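MxaA (Stigmatella aurantiaca, PDB 4W4T) forms the terminal reductase domain of the myxalamid PKS-NRPS assembly line, binding NADPH on a Rossmann fold and probably releasing the finished chain by reduction. Local coordinates at residues K267-V270 against A275-V278; N323-R326 against G331-V334; R326-G331 against S409-G414. All coordinates share one frame; numbering follows the deposited sequence.

Contact 1 (K267-V270 against A275-V278); sequences KGCV and APSV
The sulfur of Cys269 leans against Ala275 and Pro276, and this one side chain of the helix makes the whole contact with the strand. In sequence order, Lys267 starts the segment facing another part of the fold: its extended chain carries NZ to the backbone O of Phe415, whose ring it also meets in a cation-pi contact. Past Gly268, which is buried within the helix, the chain turns to the strand at Cys269. With chi1 at -70°, SG stands beside its own backbone N and anti to the carbonyl carbon, and the thiol reaches the Ala275-Pro276 peptide on the flank where CA of the alanine and CD of the proline lie together across a trans bond. SG is 3.9 Å from Ala275 CA and likewise 3.9 Å from Pro276 CD, so it straddles the join between the two residues; the methyl CB of Ala275 is 4.0 Å from the same SG. All three residues are buried, and the contact is purely apolar packing. Helix 261-272 passes through a very short connection into strand 274-277, which brings the CA atoms of Cys269 and Ala275 to 5.2 Å. That strand pairs in parallel with strand 333-336 to form a small two-stranded sheet, separate from the large parallel sheet of the Rossmann fold and away from the NADPH-binding residues. Trp340 of helix 337-348 touches both Cys269 and Pro276 here. Val270 ends the segment with its side chain turned from the strand toward helix 318-328, where it packs on Met325.

Contact 2 (N323-R326 against G331-V334); sequences NYMR and GLRV
Arg326 reaches from the last turns of its helix to the backbone of Leu332 and grips one carbonyl oxygen with two nitrogens. Leu332 O receives NE of Arg326 at 3.0 Å and NH2 of Arg326 at 2.9 Å, both bonds moderately bent, and the oxygen lies almost exactly in the guanidinium plane. The two donors use the carbonyl differently: NE lies in its plane on a lone pair, whereas NH2 is tilted 28° from that plane. The chain reaches this far because, after a first torsion that sets CG beside the backbone N (chi1 -65°), it runs extended from CG to NE. This side-on grip fixes the rotation of the guanidinium and satisfies the carbonyl just before strand 333-336 begins. Replacing this arginine by alanine takes away both donors and would probably leave Leu332 O without a side-chain partner from the helix, and the turn into the strand less firmly tied.

The tightly packed part is buried and apolar: Met325, present as selenomethionine, meets Leu332. The two side chains cross at an angle, CD1 of Leu332 resting 3.9 Å from CB of Met325 and 4.2 Å from its SE. The other side is nearer solvent, with Arg326 partly exposed and Val334 exposed. There a single methyl comes close, CG2 of Val334 lying 3.3 Å from NH2 of Arg326, at the edge of the guanidinium and near its plane, the two side chains meeting at about a right angle. Met325 also faces helices 261-272 and 400-412, packing on Leu266 of the first and on Ile403 and Leu407 of the second. Leu332 touches Cys269 of helix 261-272 and Trp322 of helix 318-328, so the turn into strand 333-336 is packed between these two helices.

Contact 3 (R326-G331 against S409-G414); sequences RAFGYG and SLVHRG
Tyr330 and Phe328 both reach Val411, and one methyl of the valine, CG2, takes both approaches. Followed from its backbone, Tyr330 starts just past the end of helix 318-328, where chi1 of -66° puts CG beside its own N. CB of Tyr330 passes close to the backbone O of Met325. CG and the ring then run along Val270, CD1 of Tyr330 packing on Val270 CG1 and CD2 of Tyr330 on Val270 CG2. On the other flank CE2 of Tyr330 comes within 3.5 Å of CD2 of Phe328, so the two rings touch within the same segment. At the tip, OH of Tyr330 lies 3.3 Å from Val411 CG2, but its polar need is met elsewhere, by a hydrogen bond with the backbone O of Lys417. The tyrosine and valine side chains run past one another in opposite directions. Phe328 adds a lighter touch: its CE2 is 4.3 Å from Val411 CG2, the methyl standing at the ring's edge near its plane.

Each segment carries a helix end. Gly329 leaves helix 318-328 with positive phi, and a side chain at those backbone angles would jam against the preceding carbonyl O. Just past helix 400-412, Arg413 folds back and grips Ser409 OG, one turn earlier, side-on with NE and NH2, while its NH1 bonds to Trp256 O. Gly414 N bonds to Val411 O. The helix end at Gly414, with its left-handed glycine and paired backbone bonds to the final turn, forms a Schellman motif, the classic C-terminal cap of an alpha-helix.

Contacts 1 and 2 lie side by side, their centres about 8 Å apart, and contact 3 sits beyond them, its centre about 11 Å from that of contact 2 and 14 Å from that of contact 1. Contact 1 closes before contacts 2 and 3 open, and these two begin from helix 318-328 and share Arg326 and Gly331. Strands 274-277 and 333-336, reached by contacts 1 and 2, are neighbours in one parallel sheet; Ala275 N probably bonds to Arg333 O at 2.8 Å. Contact 3 brings in helix 400-412, from much later in the chain. The annotated NADPH residues lie elsewhere, consistent with this region being the C-terminal substrate-binding part of extended short-chain dehydrogenases.

Contact 1 (K267-V270 against A275-V278)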
loop_
_atom_site.group_PDB
_atom_site.type_symbol
_atom_site.label_atom_id
_atom_site.label_comp_id
_atom_site.label_asym_id
_atom_site.label_seq_id
_atom_site.Cartn_x
_atom_site.Cartn_y
_atom_site.Cartn_z
ATOM N N LYS A 267 12.440 -8.569 9.717
ATOM C CA LYS A 267 11.433 -9.376 10.402
ATOM C C LYS A 267 10.759 -10.322 9.419
ATOM O O LYS A 267 10.494 -11.469 9.751
ATOM C CB LYS A 267 10.390 -8.502 11.089
ATOM C CG LYS A 267 9.259 -9.306 11.734
ATOM C CD LYS A 267 8.358 -8.413 12.587
ATOM C CE LYS A 267 7.273 -9.216 13.309
ATOM N NZ LYS A 267 6.652 -8.403 14.420
ATOM N N GLY A 268 10.500 -9.836 8.208
ATOM C CA GLY A 268 9.935 -10.662 7.154
ATOM C C GLY A 268 10.825 -11.850 6.841
ATOM O O GLY A 268 10.349 -12.965 6.700
ATOM N N CYS A 269 12.129 -11.617 6.741
ATOM C CA CYS A 269 13.047 -12.716 6.450
ATOM C C CYS A 269 13.024 -13.725 7.582
ATOM O O CYS A 269 13.014 -14.938 7.345
ATOM C CB CYS A 269 14.468 -12.201 6.218
ATOM S SG CYS A 269 14.632 -11.297 4.667
ATOM N N VAL A 270 13.020 -13.225 8.811
ATOM C CA VAL A 270 13.016 -14.114 9.972
ATOM C C VAL A 270 11.739 -14.945 10.011
ATOM O O VAL A 270 11.789 -16.166 10.195
ATOM C CB VAL A 270 13.184 -13.318 11.289
ATOM C CG1 VAL A 270 12.826 -14.171 12.485
ATOM C CG2 VAL A 270 14.614 -12.853 11.412
ATOM N N ALA A 275 16.003 -15.593 3.227
ATOM C CA ALA A 275 16.531 -14.262 2.913
ATOM C C ALA A 275 17.071 -14.259 1.489
ATOM O O ALA A 275 17.458 -15.316 0.972
ATOM C CB ALA A 275 17.620 -13.870 3.906
ATOM N N PRO A 276 17.103 -13.078 0.849
ATOM C CA PRO A 276 17.539 -13.006 -0.547
ATOM C C PRO A 276 19.040 -12.842 -0.684
ATOM O O PRO A 276 19.649 -12.125 0.112
ATOM C CB PRO A 276 16.815 -11.757 -1.063
ATOM C CG PRO A 276 16.744 -10.874 0.130
ATOM C CD PRO A 276 16.552 -11.785 1.313
ATOM N N SER A 277 19.636 -13.492 -1.674
ATOM C CA SER A 277 21.011 -13.180 -2.009
ATOM C C SER A 277 20.956 -12.002 -2.973
ATOM O O SER A 277 20.477 -12.123 -4.096
ATOM C CB SER A 277 21.745 -14.381 -2.617
ATOM O OG SER A 277 21.051 -14.902 -3.734
ATOM N N VAL A 278 21.377 -10.839 -2.502
ATOM C CA VAL A 278 21.444 -9.665 -3.353
ATOM C C VAL A 278 22.916 -9.325 -3.531
ATOM O O VAL A 278 23.732 -9.643 -2.664
ATOM C CB VAL A 278 20.665 -8.481 -2.761
ATOM C CG1 VAL A 278 19.185 -8.826 -2.648
ATOM C CG2 VAL A 278 21.220 -8.109 -1.399
#

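Contact 2 (N323-R326 against G331-V334)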
loop_
_atom_site.group_PDB
_atom_site.type_symbol
_atom_site.label_atom_id
_atom_site.label_comp_id
_atom_site.label_asym_id
_atom_site.label_seq_id
_atom_site.Cartn_x
_atom_site.Cartn_y
_atom_site.Cartn_z
ATOM N N ASN A 323 24.701 -14.562 7.882
ATOM C CA ASN A 323 25.566 -15.236 8.857
ATOM C C ASN A 323 25.370 -14.633 10.251
ATOM O O ASN A 323 25.267 -15.358 11.233
ATOM C CB ASN A 323 27.044 -15.141 8.468
ATOM C CG ASN A 323 27.392 -15.961 7.230
ATOM O OD1 ASN A 323 26.672 -16.881 6.848
ATOM N ND2 ASN A 323 28.509 -15.626 6.605
ATOM N N TYR A 324 25.325 -13.298 10.330
ATOM C CA TYR A 324 25.232 -12.636 11.635
ATOM C C TYR A 324 23.896 -12.958 12.289
ATOM O O TYR A 324 23.804 -13.110 13.505
ATOM C CB TYR A 324 25.405 -11.110 11.509
ATOM C CG TYR A 324 26.728 -10.658 10.914
ATOM C CD1 TYR A 324 27.873 -11.443 11.034
ATOM C CD2 TYR A 324 26.827 -9.458 10.214
ATOM C CE1 TYR A 324 29.086 -11.034 10.498
ATOM C CE2 TYR A 324 28.040 -9.038 9.668
ATOM C CZ TYR A 324 29.163 -9.839 9.812
ATOM O OH TYR A 324 30.360 -9.444 9.267
HETATM N N MSE A 325 22.847 -13.047 11.473
HETATM C CA MSE A 325 21.521 -13.325 11.998
HETATM C C MSE A 325 21.341 -14.795 12.417
HETATM O O MSE A 325 20.677 -15.083 13.412
HETATM C CB MSE A 325 20.474 -12.903 10.965
HETATM C CG MSE A 325 20.539 -11.382 10.780
HETATM SE SE MSE A 325 19.230 -10.806 9.475
HETATM C CE MSE A 325 17.626 -11.228 10.509
ATOM N N ARG A 326 21.952 -15.717 11.683
ATOM C CA ARG A 326 21.937 -17.121 12.110
ATOM C C ARG A 326 22.680 -17.276 13.420
ATOM O O ARG A 326 22.292 -18.078 14.275
ATOM C CB ARG A 326 22.571 -18.041 11.063
ATOM C CG ARG A 326 21.811 -18.093 9.756
ATOM C CD ARG A 326 22.380 -19.156 8.831
ATOM N NE ARG A 326 21.873 -18.966 7.478
ATOM C CZ ARG A 326 22.558 -18.358 6.516
ATOM N NH1 ARG A 326 23.788 -17.915 6.755
ATOM N NH2 ARG A 326 22.029 -18.214 5.313
ATOM N N GLY A 331 17.048 -19.045 11.839
ATOM C CA GLY A 331 17.276 -19.789 10.615
ATOM C C GLY A 331 16.978 -18.964 9.379
ATOM O O GLY A 331 15.977 -18.259 9.327
ATOM N N LEU A 332 17.857 -19.046 8.388
ATOM C CA LEU A 332 17.667 -18.348 7.127
ATOM C C LEU A 332 18.184 -19.189 5.966
ATOM O O LEU A 332 19.396 -19.379 5.808
ATOM C CB LEU A 332 18.376 -16.985 7.150
ATOM C CG LEU A 332 17.835 -15.884 8.066
ATOM C CD1 LEU A 332 18.731 -14.654 7.960
ATOM C CD2 LEU A 332 16.383 -15.515 7.727
ATOM N N ARG A 333 17.264 -19.711 5.162
ATOM C CA ARG A 333 17.630 -20.263 3.863
ATOM C C ARG A 333 17.895 -19.100 2.931
ATOM O O ARG A 333 17.279 -18.041 3.067
ATOM C CB ARG A 333 16.520 -21.157 3.292
ATOM C CG ARG A 333 16.096 -22.295 4.184
ATOM C CD ARG A 333 15.150 -23.250 3.445
ATOM N NE ARG A 333 14.076 -22.523 2.779
ATOM C CZ ARG A 333 12.993 -22.062 3.394
ATOM N NH1 ARG A 333 12.829 -22.272 4.696
ATOM N NH2 ARG A 333 12.074 -21.395 2.706
ATOM N N VAL A 334 18.814 -19.264 1.992
ATOM C CA VAL A 334 19.058 -18.198 1.030
ATOM C C VAL A 334 18.503 -18.554 -0.344
ATOM O O VAL A 334 18.687 -19.667 -0.832
ATOM C CB VAL A 334 20.551 -17.877 0.903
ATOM C CG1 VAL A 334 20.765 -16.745 -0.087
ATOM C CG2 VAL A 334 21.096 -17.476 2.245
#

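Contact 3 (R326-G331 against S409-G414)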
loop_
_atom_site.group_PDB
_atom_site.type_symbol
_atom_site.label_atom_id
_atom_site.label_comp_id
_atom_site.label_asym_id
_atom_site.label_seq_id
_atom_site.Cartn_x
_atom_site.Cartn_y
_atom_site.Cartn_z
ATOM N N ARG A 326 21.952 -15.717 11.683
ATOM C CA ARG A 326 21.937 -17.121 12.110
ATOM C C ARG A 326 22.680 -17.276 13.420
ATOM O O ARG A 326 22.292 -18.078 14.275
ATOM C CB ARG A 326 22.571 -18.041 11.063
ATOM C CG ARG A 326 21.811 -18.093 9.756
ATOM C CD ARG A 326 22.380 -19.156 8.831
ATOM N NE ARG A 326 21.873 -18.966 7.478
ATOM C CZ ARG A 326 22.558 -18.358 6.516
ATOM N NH1 ARG A 326 23.788 -17.915 6.755
ATOM N NH2 ARG A 326 22.029 -18.214 5.313
ATOM N N ALA A 327 23.772 -16.534 13.556
ATOM C CA ALA A 327 24.604 -16.659 14.751
ATOM C C ALA A 327 23.818 -16.203 15.969
ATOM O O ALA A 327 23.949 -16.761 17.057
ATOM C CB ALA A 327 25.893 -15.866 14.599
ATOM N N PHE A 328 22.969 -15.199 15.770
ATOM C CA PHE A 328 22.077 -14.757 16.824
ATOM C C PHE A 328 21.031 -15.821 17.128
ATOM O O PHE A 328 20.549 -15.913 18.250
ATOM C CB PHE A 328 21.388 -13.441 16.436
ATOM C CG PHE A 328 20.531 -12.874 17.526
ATOM C CD1 PHE A 328 21.101 -12.144 18.556
ATOM C CD2 PHE A 328 19.167 -13.091 17.540
ATOM C CE1 PHE A 328 20.312 -11.611 19.574
ATOM C CE2 PHE A 328 18.371 -12.566 18.553
ATOM C CZ PHE A 328 18.947 -11.831 19.571
ATOM N N GLY A 329 20.663 -16.620 16.128
ATOM C CA GLY A 329 19.780 -17.746 16.370
ATOM C C GLY A 329 18.621 -17.938 15.409
ATOM O O GLY A 329 17.775 -18.807 15.631
ATOM N N TYR A 330 18.567 -17.140 14.346
ATOM C CA TYR A 330 17.465 -17.235 13.398
ATOM C C TYR A 330 17.846 -18.039 12.164
ATOM O O TYR A 330 18.839 -17.745 11.502
ATOM C CB TYR A 330 17.004 -15.843 12.969
ATOM C CG TYR A 330 16.384 -15.032 14.083
ATOM C CD1 TYR A 330 15.272 -15.498 14.764
ATOM C CD2 TYR A 330 16.901 -13.791 14.439
ATOM C CE1 TYR A 330 14.699 -14.765 15.780
ATOM C CE2 TYR A 330 16.339 -13.053 15.460
ATOM C CZ TYR A 330 15.232 -13.550 16.124
ATOM O OH TYR A 330 14.654 -12.820 17.131
ATOM N N GLY A 331 17.048 -19.045 11.839
ATOM C CA GLY A 331 17.276 -19.789 10.615
ATOM C C GLY A 331 16.978 -18.964 9.379
ATOM O O GLY A 331 15.977 -18.259 9.327
ATOM N N SER A 409 17.512 -5.896 21.033
ATOM C CA SER A 409 16.571 -4.807 21.289
ATOM C C SER A 409 15.199 -5.083 20.665
ATOM O O SER A 409 14.168 -4.878 21.307
ATOM C CB SER A 409 17.137 -3.486 20.764
ATOM O OG SER A 409 16.208 -2.419 20.967
ATOM N N LEU A 410 15.180 -5.560 19.423
ATOM C CA LEU A 410 13.927 -5.886 18.762
ATOM C C LEU A 410 13.179 -6.998 19.477
ATOM O O LEU A 410 11.952 -6.970 19.546
ATOM C CB LEU A 410 14.171 -6.276 17.301
ATOM C CG LEU A 410 14.776 -5.141 16.477
ATOM C CD1 LEU A 410 15.137 -5.628 15.085
ATOM C CD2 LEU A 410 13.804 -3.970 16.414
ATOM N N VAL A 411 13.912 -7.983 20.000
ATOM C CA VAL A 411 13.282 -9.048 20.779
ATOM C C VAL A 411 12.732 -8.473 22.084
ATOM O O VAL A 411 11.589 -8.747 22.453
ATOM C CB VAL A 411 14.261 -10.211 21.086
ATOM C CG1 VAL A 411 13.660 -11.167 22.107
ATOM C CG2 VAL A 411 14.603 -10.958 19.823
ATOM N N HIS A 412 13.530 -7.655 22.764
ATOM C CA HIS A 412 13.150 -7.112 24.063
ATOM C C HIS A 412 11.892 -6.254 23.946
ATOM O O HIS A 412 11.053 -6.230 24.849
ATOM C CB HIS A 412 14.292 -6.294 24.656
ATOM C CG HIS A 412 13.958 -5.649 25.965
ATOM N ND1 HIS A 412 13.859 -6.359 27.145
ATOM C CD2 HIS A 412 13.703 -4.356 26.285
ATOM C CE1 HIS A 412 13.559 -5.535 28.130
ATOM N NE2 HIS A 412 13.460 -4.311 27.635
ATOM N N ARG A 413 11.763 -5.566 22.817
ATOM C CA ARG A 413 10.631 -4.680 22.590
ATOM C C ARG A 413 9.456 -5.398 21.948
ATOM O O ARG A 413 8.440 -4.788 21.643
ATOM C CB ARG A 413 11.068 -3.493 21.736
ATOM C CG ARG A 413 12.064 -2.602 22.448
ATOM C CD ARG A 413 12.382 -1.365 21.642
ATOM N NE ARG A 413 13.510 -1.592 20.749
ATOM C CZ ARG A 413 13.565 -1.172 19.490
ATOM N NH1 ARG A 413 12.537 -0.503 18.963
ATOM N NH2 ARG A 413 14.652 -1.421 18.764
ATOM N N GLY A 414 9.591 -6.701 21.741
ATOM C CA GLY A 414 8.467 -7.504 21.297
ATOM C C GLY A 414 8.216 -7.450 19.801
ATOM O O GLY A 414 7.212 -7.963 19.319
#